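Local coordinates for PHA granule-associated protein (Aeromonas hydrophila, PDB 5IP0), which probably coats polyhydroxyalkanoate granules as an amphiphilic phasin, a biosurfactant-like protein that binds the polymer, at residues R22-Q33 / L93-L104. Residues are numbered along the deposited sequence; the frame is centred on the assembly and turned at random.
Sequences RYNQLLASNIEQ and LGQQFKEELDVL. With CD (cadmium ion), chain Y; CD (cadmium ion), chain B; CD (cadmium ion), chain X.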
ATOM      1  N   ARG D  22      17.887   9.406  11.291  1.00 75.39           N
ATOM      2  CA  ARG D  22      17.117   8.461  12.091  1.00 75.39           C
ATOM      3  C   ARG D  22      15.615   8.686  11.921  1.00 74.75           C
ATOM      4  O   ARG D  22      14.833   7.729  11.908  1.00 74.35           O
ATOM      5  CB  ARG D  22      17.516   8.563  13.564  1.00 76.52           C
ATOM      6  CG  ARG D  22      16.731   7.588  14.448  1.00106.17           C
ATOM      7  CD  ARG D  22      17.069   6.104  14.219  1.00106.95           C
ATOM      8  NE  ARG D  22      15.935   5.214  14.489  1.00 94.07           N
ATOM      9  CZ  ARG D  22      15.366   4.427  13.575  1.00107.00           C
ATOM     10  NH1 ARG D  22      15.851   4.385  12.338  1.00104.39           N
ATOM     11  NH2 ARG D  22      14.336   3.648  13.901  1.00101.29           N
ATOM     12  N   TYR D  23      15.187   9.946  11.835  1.00 74.82           N
ATOM     13  CA  TYR D  23      13.764  10.246  11.657  1.00 76.60           C
ATOM     14  C   TYR D  23      13.258   9.788  10.290  1.00 86.69           C
ATOM     15  O   TYR D  23      12.198   9.141  10.177  1.00 72.87           O
ATOM     16  CB  TYR D  23      13.549  11.742  11.850  1.00 80.54           C
ATOM     17  CG  TYR D  23      12.189  12.234  11.465  1.00 82.10           C
ATOM     18  CD1 TYR D  23      11.079  11.912  12.226  1.00 79.79           C
ATOM     19  CD2 TYR D  23      12.018  13.033  10.333  1.00 82.19           C
ATOM     20  CE1 TYR D  23       9.829  12.370  11.875  1.00 92.32           C
ATOM     21  CE2 TYR D  23      10.777  13.498   9.973  1.00 77.48           C
ATOM     22  CZ  TYR D  23       9.683  13.162  10.749  1.00 88.05           C
ATOM     23  OH  TYR D  23       8.438  13.615  10.406  1.00 79.88           O
ATOM     24  N   ASN D  24      13.989  10.164   9.235  1.00 73.09           N
ATOM     25  CA  ASN D  24      13.685   9.703   7.888  1.00 72.25           C
ATOM     26  C   ASN D  24      13.648   8.182   7.801  1.00 71.84           C
ATOM     27  O   ASN D  24      12.776   7.608   7.133  1.00 71.17           O
ATOM     28  CB  ASN D  24      14.718  10.269   6.917  1.00 78.54           C
ATOM     29  CG  ASN D  24      14.681  11.791   6.832  1.00 96.47           C
ATOM     30  OD1 ASN D  24      15.610  12.462   7.268  1.00 83.29           O
ATOM     31  ND2 ASN D  24      13.614  12.337   6.219  1.00101.20           N
ATOM     32  N   GLN D  25      14.600   7.512   8.453  1.00 76.02           N
ATOM     33  CA  GLN D  25      14.590   6.053   8.482  1.00 72.20           C
ATOM     34  C   GLN D  25      13.356   5.519   9.206  1.00 72.10           C
ATOM     35  O   GLN D  25      12.743   4.539   8.762  1.00 79.33           O
ATOM     36  CB  GLN D  25      15.895   5.527   9.093  1.00 92.35           C
ATOM     37  CG  GLN D  25      16.068   4.003   8.990  1.00114.92           C
ATOM     38  CD  GLN D  25      16.344   3.482   7.581  1.00121.98           C
ATOM     39  OE1 GLN D  25      17.424   3.693   7.014  1.00143.86           O
ATOM     40  NE2 GLN D  25      15.343   2.815   6.998  1.00 89.54           N
ATOM     41  N   LEU D  26      12.963   6.164  10.306  1.00 72.64           N
ATOM     42  CA  LEU D  26      11.763   5.753  11.027  1.00 72.75           C
ATOM     43  C   LEU D  26      10.548   5.747  10.105  1.00 71.91           C
ATOM     44  O   LEU D  26       9.824   4.742  10.005  1.00 71.64           O
ATOM     45  CB  LEU D  26      11.535   6.685  12.221  1.00 78.69           C
ATOM     46  CG  LEU D  26      10.194   6.457  12.934  1.00 77.88           C
ATOM     47  CD1 LEU D  26      10.196   5.120  13.637  1.00 74.31           C
ATOM     48  CD2 LEU D  26       9.803   7.584  13.872  1.00 74.72           C
ATOM     49  N   LEU D  27      10.322   6.879   9.416  1.00 76.25           N
ATOM     50  CA  LEU D  27       9.209   7.014   8.473  1.00 70.94           C
ATOM     51  C   LEU D  27       9.268   5.966   7.373  1.00 75.65           C
ATOM     52  O   LEU D  27       8.278   5.271   7.104  1.00 69.83           O
ATOM     53  CB  LEU D  27       9.213   8.411   7.858  1.00 70.96           C
ATOM     54  CG  LEU D  27       8.971   9.525   8.867  1.00 71.80           C
ATOM     55  CD1 LEU D  27       8.928  10.887   8.193  1.00 71.97           C
ATOM     56  CD2 LEU D  27       7.677   9.244   9.605  1.00 72.07           C
ATOM     57  N   ALA D  28      10.428   5.846   6.717  1.00 76.75           N
ATOM     58  CA  ALA D  28      10.559   4.894   5.621  1.00 69.59           C
ATOM     59  C   ALA D  28      10.213   3.485   6.078  1.00 69.62           C
ATOM     60  O   ALA D  28       9.528   2.741   5.364  1.00 69.16           O
ATOM     61  CB  ALA D  28      11.976   4.958   5.057  1.00 69.80           C
ATOM     62  N   SER D  29      10.657   3.116   7.289  1.00 77.86           N
ATOM     63  CA  SER D  29      10.361   1.796   7.840  1.00 70.59           C
ATOM     64  C   SER D  29       8.868   1.598   8.058  1.00 77.28           C
ATOM     65  O   SER D  29       8.328   0.532   7.748  1.00 78.24           O
ATOM     66  CB  SER D  29      11.126   1.581   9.133  1.00 71.56           C
ATOM     67  OG  SER D  29      10.869   0.294   9.667  1.00 89.77           O
ATOM     68  N   ASN D  30       8.180   2.588   8.625  1.00 82.91           N
ATOM     69  CA  ASN D  30       6.744   2.388   8.805  1.00 77.39           C
ATOM     70  C   ASN D  30       5.986   2.324   7.492  1.00 73.56           C
ATOM     71  O   ASN D  30       5.024   1.562   7.388  1.00 86.82           O
ATOM     72  CB  ASN D  30       6.144   3.479   9.668  1.00 85.79           C
ATOM     73  CG  ASN D  30       6.279   3.176  11.102  1.00 71.98           C
ATOM     74  OD1 ASN D  30       7.216   3.615  11.745  1.00 91.16           O
ATOM     75  ND2 ASN D  30       5.372   2.358  11.611  1.00 72.35           N
ATOM     76  N   ILE D  31       6.392   3.105   6.489  1.00 81.45           N
ATOM     77  CA  ILE D  31       5.784   2.979   5.164  1.00 68.44           C
ATOM     78  C   ILE D  31       5.959   1.559   4.663  1.00 68.22           C
ATOM     79  O   ILE D  31       5.029   0.928   4.161  1.00 67.93           O
ATOM     80  CB  ILE D  31       6.389   4.003   4.198  1.00 68.19           C
ATOM     81  CG1 ILE D  31       5.956   5.400   4.610  1.00 68.52           C
ATOM     82  CG2 ILE D  31       5.914   3.730   2.814  1.00 67.63           C
ATOM     83  CD1 ILE D  31       6.575   6.501   3.780  1.00 97.83           C
ATOM     84  N   GLU D  32       7.167   1.031   4.819  1.00 78.68           N
ATOM     85  CA  GLU D  32       7.437  -0.347   4.440  1.00 68.55           C
ATOM     86  C   GLU D  32       6.517  -1.329   5.163  1.00 75.45           C
ATOM     87  O   GLU D  32       5.952  -2.243   4.542  1.00 83.05           O
ATOM     88  CB  GLU D  32       8.887  -0.667   4.739  1.00 69.10           C
ATOM     89  CG  GLU D  32       9.480  -1.587   3.748  1.00 81.96           C
ATOM     90  CD  GLU D  32      10.910  -1.869   4.049  1.00142.98           C
ATOM     91  OE1 GLU D  32      11.425  -1.253   5.010  1.00163.61           O
ATOM     92  OE2 GLU D  32      11.511  -2.706   3.336  1.00165.00           O
ATOM     93  N   GLN D  33       6.379  -1.185   6.486  1.00 69.46           N
ATOM     94  CA  GLN D  33       5.585  -2.147   7.243  1.00 69.98           C
ATOM     95  C   GLN D  33       4.110  -2.035   6.918  1.00 69.61           C
ATOM     96  O   GLN D  33       3.422  -3.049   6.803  1.00 77.92           O
ATOM     97  CB  GLN D  33       5.826  -1.998   8.739  1.00 70.91           C
ATOM     98  CG  GLN D  33       7.209  -2.448   9.155  1.00 71.52           C
ATOM     99  CD  GLN D  33       7.412  -2.393  10.647  1.00 78.31           C
ATOM    100  OE1 GLN D  33       6.667  -3.035  11.382  1.00 95.10           O
ATOM    101  NE2 GLN D  33       8.425  -1.648  11.109  1.00 72.91           N
ATOM    102  N   LEU D  93       1.544  -1.944  15.169  1.00 92.23           N
ATOM    103  CA  LEU D  93       2.360  -1.063  14.334  1.00 79.37           C
ATOM    104  C   LEU D  93       2.234   0.400  14.750  1.00 75.50           C
ATOM    105  O   LEU D  93       3.239   1.125  14.809  1.00 75.36           O
ATOM    106  CB  LEU D  93       1.936  -1.269  12.879  1.00 78.64           C
ATOM    107  CG  LEU D  93       2.718  -0.760  11.677  1.00 91.40           C
ATOM    108  CD1 LEU D  93       4.189  -0.776  11.964  1.00106.55           C
ATOM    109  CD2 LEU D  93       2.392  -1.663  10.505  1.00 92.46           C
ATOM    110  N   GLY D  94       1.004   0.848  15.040  1.00 75.98           N
ATOM    111  CA  GLY D  94       0.794   2.225  15.470  1.00 84.30           C
ATOM    112  C   GLY D  94       1.359   2.510  16.845  1.00 79.06           C
ATOM    113  O   GLY D  94       1.962   3.563  17.081  1.00 77.91           O
ATOM    114  N   GLN D  95       1.162   1.566  17.764  1.00 83.45           N
ATOM    115  CA  GLN D  95       1.743   1.593  19.102  1.00 88.60           C
ATOM    116  C   GLN D  95       3.265   1.735  19.065  1.00 95.07           C
ATOM    117  O   GLN D  95       3.841   2.642  19.679  1.00121.05           O
ATOM    118  CB  GLN D  95       1.346   0.302  19.824  1.00 83.72           C
ATOM    119  CG  GLN D  95       1.321   0.439  21.310  1.00105.30           C
ATOM    120  CD  GLN D  95       0.125   1.227  21.770  1.00114.28           C
ATOM    121  OE1 GLN D  95      -1.017   0.886  21.435  1.00118.93           O
ATOM    122  NE2 GLN D  95       0.373   2.319  22.502  1.00101.84           N
ATOM    123  N   GLN D  96       3.934   0.826  18.355  1.00 79.10           N
ATOM    124  CA  GLN D  96       5.392   0.853  18.282  1.00 78.88           C
ATOM    125  C   GLN D  96       5.898   2.099  17.573  1.00 95.78           C
ATOM    126  O   GLN D  96       6.970   2.619  17.921  1.00 78.21           O
ATOM    127  CB  GLN D  96       5.893  -0.405  17.574  1.00 78.32           C
ATOM    128  CG  GLN D  96       7.388  -0.617  17.647  1.00105.35           C
ATOM    129  CD  GLN D  96       7.840  -1.766  16.761  1.00127.95           C
ATOM    130  OE1 GLN D  96       7.022  -2.588  16.323  1.00120.57           O
ATOM    131  NE2 GLN D  96       9.147  -1.822  16.480  1.00129.96           N
ATOM    132  N   PHE D  97       5.148   2.582  16.570  1.00 92.29           N
ATOM    133  CA  PHE D  97       5.497   3.840  15.920  1.00 76.16           C
ATOM    134  C   PHE D  97       5.495   4.988  16.918  1.00 77.23           C
ATOM    135  O   PHE D  97       6.460   5.765  16.989  1.00 77.29           O
ATOM    136  CB  PHE D  97       4.531   4.126  14.774  1.00 89.47           C
ATOM    137  CG  PHE D  97       4.784   5.442  14.092  1.00 86.75           C
ATOM    138  CD1 PHE D  97       6.011   5.703  13.499  1.00 74.06           C
ATOM    139  CD2 PHE D  97       3.815   6.417  14.063  1.00 74.91           C
ATOM    140  CE1 PHE D  97       6.267   6.900  12.889  1.00 74.73           C
ATOM    141  CE2 PHE D  97       4.065   7.624  13.458  1.00 83.38           C
ATOM    142  CZ  PHE D  97       5.296   7.868  12.868  1.00 74.05           C
ATOM    143  N   LYS D  98       4.400   5.117  17.687  1.00 78.20           N
ATOM    144  CA  LYS D  98       4.355   6.040  18.827  1.00 79.59           C
ATOM    145  C   LYS D  98       5.611   5.918  19.677  1.00 82.71           C
ATOM    146  O   LYS D  98       6.300   6.912  19.937  1.00 81.04           O
ATOM    147  CB  LYS D  98       3.122   5.764  19.694  1.00 80.83           C
ATOM    148  CG  LYS D  98       2.746   6.881  20.667  1.00 82.32           C
ATOM    149  CD  LYS D  98       2.081   6.314  21.934  1.00 96.92           C
ATOM    150  CE  LYS D  98       1.833   7.374  23.042  1.00107.63           C
ATOM    151  NZ  LYS D  98       2.942   8.323  23.437  1.00104.46           N
ATOM    152  N   GLU D  99       5.937   4.688  20.084  1.00 80.68           N
ATOM    153  CA  GLU D  99       7.083   4.445  20.946  1.00 81.61           C
ATOM    154  C   GLU D  99       8.368   5.036  20.385  1.00 80.88           C
ATOM    155  O   GLU D  99       8.989   5.909  21.004  1.00 87.87           O
ATOM    156  CB  GLU D  99       7.218   2.948  21.173  1.00 90.20           C
ATOM    157  CG  GLU D  99       6.317   2.450  22.283  1.00102.48           C
ATOM    158  CD  GLU D  99       6.359   0.954  22.424  1.00110.26           C
ATOM    159  OE1 GLU D  99       6.895   0.285  21.511  1.00 84.74           O
ATOM    160  OE2 GLU D  99       5.940   0.453  23.485  1.00130.53           O
ATOM    161  N   GLU D 100       8.771   4.604  19.196  1.00 79.52           N
ATOM    162  CA  GLU D 100      10.044   5.088  18.676  1.00 79.00           C
ATOM    163  C   GLU D 100      10.039   6.592  18.519  1.00 87.09           C
ATOM    164  O   GLU D 100      11.088   7.237  18.663  1.00 84.19           O
ATOM    165  CB  GLU D 100      10.342   4.448  17.346  1.00 77.67           C
ATOM    166  CG  GLU D 100      10.815   3.074  17.513  1.00113.89           C
ATOM    167  CD  GLU D 100      11.195   2.483  16.220  1.00109.23           C
ATOM    168  OE1 GLU D 100      10.359   1.762  15.639  1.00 91.41           O
ATOM    169  OE2 GLU D 100      12.331   2.775  15.786  1.00120.19           O
ATOM    170  N   LEU D 101       8.875   7.165  18.194  1.00 93.30           N
ATOM    171  CA  LEU D 101       8.767   8.616  18.166  1.00 78.83           C
ATOM    172  C   LEU D 101       9.083   9.218  19.521  1.00 86.51           C
ATOM    173  O   LEU D 101       9.818  10.203  19.610  1.00 90.27           O
ATOM    174  CB  LEU D 101       7.364   9.031  17.743  1.00 78.59           C
ATOM    175  CG  LEU D 101       7.152   9.107  16.245  1.00 87.95           C
ATOM    176  CD1 LEU D 101       5.704   9.464  16.005  1.00 77.22           C
ATOM    177  CD2 LEU D 101       8.123  10.122  15.658  1.00 76.87           C
ATOM    178  N   ASP D 102       8.564   8.617  20.594  1.00 81.49           N
ATOM    179  CA  ASP D 102       8.788   9.166  21.929  1.00 86.73           C
ATOM    180  C   ASP D 102      10.249   9.044  22.370  1.00 83.60           C
ATOM    181  O   ASP D 102      10.760   9.923  23.082  1.00 91.64           O
ATOM    182  CB  ASP D 102       7.823   8.531  22.939  1.00 86.76           C
ATOM    183  CG  ASP D 102       6.379   9.053  22.788  1.00114.98           C
ATOM    184  OD1 ASP D 102       6.004   9.569  21.695  1.00123.85           O
ATOM    185  OD2 ASP D 102       5.622   8.969  23.793  1.00113.85           O
ATOM    186  N   VAL D 103      10.946   7.966  21.992  1.00 82.97           N
ATOM    187  CA  VAL D 103      12.379   7.947  22.302  1.00 88.64           C
ATOM    188  C   VAL D 103      13.122   8.991  21.461  1.00 82.63           C
ATOM    189  O   VAL D 103      14.090   9.593  21.927  1.00 83.38           O
ATOM    190  CB  VAL D 103      13.003   6.529  22.210  1.00 88.82           C
ATOM    191  CG1 VAL D 103      11.941   5.407  22.208  1.00 87.90           C
ATOM    192  CG2 VAL D 103      14.040   6.393  21.083  1.00 82.17           C
ATOM    193  N   LEU D 104      12.719   9.192  20.199  1.00 86.38           N
ATOM    194  CA  LEU D 104      13.392  10.199  19.371  1.00 80.63           C
ATOM    195  C   LEU D 104      13.169  11.622  19.886  1.00 93.57           C
ATOM    196  O   LEU D 104      14.075  12.462  19.794  1.00 90.66           O
ATOM    197  CB  LEU D 104      12.946  10.072  17.916  1.00 79.11           C
ATOM    198  CG  LEU D 104      13.749   9.061  17.098  1.00 79.35           C
ATOM    199  CD1 LEU D 104      13.062   8.731  15.806  1.00 82.86           C
ATOM    200  CD2 LEU D 104      15.044   9.738  16.788  1.00 83.37           C
TER
HETATM  201 CD    CD Y 204      12.167   1.016  13.843  1.00128.60          CD
HETATM  202 CD    CD B 202      13.827  -2.115   4.706  1.00123.57          CD
HETATM  203 CD    CD X 203       5.597  -1.893  22.316  1.00229.48          CD
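With chi1 at 172°, Leu26 swings its CG anti to the backbone N and sends both methyls at helix 93-104, while Phe97, turned the same way (chi1 177°), carries its ring across toward helix 18-57, where Leu26 CD2 and the Asn30 amide approach it obliquely. Two long helices, 18-57 and 65-109, meet here as the arms of an antiparallel helical hairpin: the local axes run 11.2 Å apart, and Leu26 is a knob in the hole formed by Phe97, Glu100, Leu101 and Leu104. Its branches divide the work. Leu26 CD2 goes inward, 3.5 Å from Leu101 CD2 and 3.7 Å from Phe97 CE1, whereas CD1 lies against the CB and carboxylate carbon of Glu100. One turn on, the amide of Asn30 stands steeply against the Phe97 ring, and Leu93 CD1 touches both that amide and Gln33, the latter at its CB and amide end. At the other end Leu104 lays CD2 on the Arg22 CG. Outside this pair, Tyr23 and Ile31 pack on a second subunit, so helix 18-57 also meets other chains of the four-chain assembly. A salt bridge flanks the apolar layer: Arg22, bent at chi2, crosses Glu100 nearly at a right angle, yet the guanidinium and carboxylate planes lie 19° apart. Glu100 also chelates a cadmium ion through both oxygens, and its OE2, in the guanidinium plane, takes a bent bond from Arg22 NH2 at 2.9 Å while lying 2.6 Å from that metal.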